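Hypothetical protein PH0156 (PDB 2P62) is of unknown function but belongs to the DUF3226 family in the Toprim-like clan, which hints at a possible role in nucleic acid metabolism. Local coordinates at residues I46-L51 and H64-Q69. Residues are numbered along the deposited sequence; the frame is centred on the assembly and turned at random.
Sequences IGEHPL and HAEGKQ
Glu48 reaches across to Glu66, carboxylate against carboxylate, and is the one residue of 46-51 that touches 64-69. Its CG lies anti to the backbone N (chi1 173°) and the chain stays extended beyond it, which carries the acid straight over to the other loop. There Glu66, bent at chi2 (67°), meets it at about a right angle, yet the two carboxylate planes are only 20° apart, nearly coplanar. Glu48 OE1 lies 2.6 Å from Glu66 OE2, and Glu48 OE2 is 2.7 Å from that same oxygen, so two like charges lie close together. Arg45, in the same loop just before Ile46, hydrogen-bonds Glu66 O. Glu48 OE2 also accepts a bond of 2.7 Å from a water, which in turn takes the backbone N-H of His64 (water O to His64 N, 3.1 Å). Farther along, Pro50 and Leu51 turn to strand 58-63: Pro50 packs on Val61 and Ile63, while the backbone of Leu51 bonds to Ile62. The water thus joins the loops flanking the antiparallel strands 51-55 and 58-63, with the two acids side by side; 58-63 in turn runs parallel to its neighbour 2-7, in the mixed beta-sheet of an alpha/beta domain, consistent with a Toprim-like fold.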
loop_
_atom_site.group_PDB
_atom_site.type_symbol
_atom_site.label_atom_id
_atom_site.label_comp_id
_atom_site.label_asym_id
_atom_site.label_seq_id
_atom_site.Cartn_x
_atom_site.Cartn_y
_atom_site.Cartn_z
ATOM N N ILE A 46 4.309 4.416 20.187
ATOM C CA ILE A 46 3.638 5.713 20.275
ATOM C C ILE A 46 2.291 5.898 19.575
ATOM O O ILE A 46 1.239 5.762 20.206
ATOM C CB ILE A 46 4.583 6.862 19.819
ATOM C CG1 ILE A 46 5.682 6.325 18.891
ATOM C CG2 ILE A 46 5.192 7.540 21.041
ATOM C CD1 ILE A 46 5.183 5.758 17.573
ATOM N N GLY A 47 2.320 6.213 18.282
ATOM C CA GLY A 47 1.084 6.441 17.551
ATOM C C GLY A 47 0.579 5.266 16.740
ATOM O O GLY A 47 0.435 5.352 15.521
ATOM N N GLU A 48 0.296 4.162 17.417
ATOM C CA GLU A 48 -0.194 2.974 16.740
ATOM C C GLU A 48 -1.689 2.778 16.943
ATOM O O GLU A 48 -2.189 2.845 18.067
ATOM C CB GLU A 48 0.554 1.733 17.235
ATOM C CG GLU A 48 -0.024 0.431 16.704
ATOM C CD GLU A 48 0.960 -0.710 16.760
ATOM O OE1 GLU A 48 1.415 -1.059 17.870
ATOM O OE2 GLU A 48 1.281 -1.256 15.685
ATOM N N HIS A 49 -2.400 2.540 15.845
ATOM C CA HIS A 49 -3.839 2.312 15.902
ATOM C C HIS A 49 -4.138 0.882 15.441
ATOM O O HIS A 49 -4.305 0.615 14.246
ATOM C CB HIS A 49 -4.575 3.334 15.023
ATOM C CG HIS A 49 -4.464 4.744 15.515
ATOM N ND1 HIS A 49 -3.253 5.365 15.736
ATOM C CD2 HIS A 49 -5.416 5.656 15.833
ATOM C CE1 HIS A 49 -3.463 6.597 16.167
ATOM N NE2 HIS A 49 -4.766 6.798 16.235
ATOM N N PRO A 50 -4.199 -0.060 16.390
ATOM C CA PRO A 50 -4.477 -1.455 16.047
ATOM C C PRO A 50 -5.891 -1.674 15.532
ATOM O O PRO A 50 -6.813 -0.936 15.868
ATOM C CB PRO A 50 -4.212 -2.191 17.356
ATOM C CG PRO A 50 -4.614 -1.199 18.381
ATOM C CD PRO A 50 -4.053 0.107 17.846
ATOM N N LEU A 51 -6.052 -2.692 14.700
ATOM C CA LEU A 51 -7.358 -3.014 14.164
ATOM C C LEU A 51 -8.132 -3.800 15.222
ATOM O O LEU A 51 -7.632 -4.786 15.771
ATOM C CB LEU A 51 -7.194 -3.837 12.892
ATOM C CG LEU A 51 -8.450 -4.382 12.231
ATOM C CD1 LEU A 51 -9.340 -3.252 11.717
ATOM C CD2 LEU A 51 -8.013 -5.301 11.098
ATOM N N HIS A 64 0.282 -5.050 13.648
ATOM C CA HIS A 64 1.329 -5.414 12.696
ATOM C C HIS A 64 2.407 -4.333 12.681
ATOM O O HIS A 64 2.256 -3.301 13.336
ATOM C CB HIS A 64 0.762 -5.572 11.287
ATOM C CG HIS A 64 0.360 -4.280 10.648
ATOM N ND1 HIS A 64 -0.857 -3.678 10.882
ATOM C CD2 HIS A 64 1.023 -3.468 9.791
ATOM C CE1 HIS A 64 -0.927 -2.553 10.196
ATOM N NE2 HIS A 64 0.200 -2.402 9.526
ATOM N N ALA A 65 3.480 -4.572 11.922
ATOM C CA ALA A 65 4.607 -3.637 11.807
ATOM C C ALA A 65 5.044 -3.160 13.192
ATOM O O ALA A 65 5.384 -1.990 13.391
ATOM C CB ALA A 65 4.217 -2.437 10.927
ATOM N N GLU A 66 5.018 -4.078 14.152
ATOM C CA GLU A 66 5.402 -3.747 15.511
ATOM C C GLU A 66 6.924 -3.720 15.628
ATOM O O GLU A 66 7.488 -2.865 16.313
ATOM C CB GLU A 66 4.816 -4.768 16.490
ATOM C CG GLU A 66 4.625 -4.215 17.894
ATOM C CD GLU A 66 3.553 -3.135 17.946
ATOM O OE1 GLU A 66 3.480 -2.393 18.951
ATOM O OE2 GLU A 66 2.775 -3.037 16.974
ATOM N N GLY A 67 7.582 -4.651 14.943
ATOM C CA GLY A 67 9.032 -4.718 14.991
ATOM C C GLY A 67 9.520 -6.058 15.514
ATOM O O GLY A 67 9.035 -6.556 16.532
ATOM N N LYS A 68 10.487 -6.642 14.816
ATOM C CA LYS A 68 11.047 -7.935 15.199
ATOM C C LYS A 68 11.627 -7.865 16.613
ATOM O O LYS A 68 11.795 -8.888 17.279
ATOM C CB LYS A 68 12.151 -8.329 14.211
ATOM C CG LYS A 68 12.486 -9.816 14.172
ATOM C CD LYS A 68 11.395 -10.605 13.466
ATOM C CE LYS A 68 11.797 -12.056 13.263
ATOM N NZ LYS A 68 10.799 -12.784 12.435
ATOM N N GLN A 69 11.916 -6.649 17.068
ATOM C CA GLN A 69 12.500 -6.437 18.386
ATOM C C GLN A 69 11.507 -5.911 19.423
ATOM O O GLN A 69 11.836 -5.790 20.607
ATOM C CB GLN A 69 13.672 -5.466 18.258
ATOM C CG GLN A 69 14.482 -5.287 19.520
ATOM C CD GLN A 69 15.672 -4.381 19.307
ATOM O OE1 GLN A 69 16.537 -4.663 18.475
ATOM N NE2 GLN A 69 15.725 -3.281 20.053
HETATM O O HOH W 1 -0.756 -2.155 14.136
#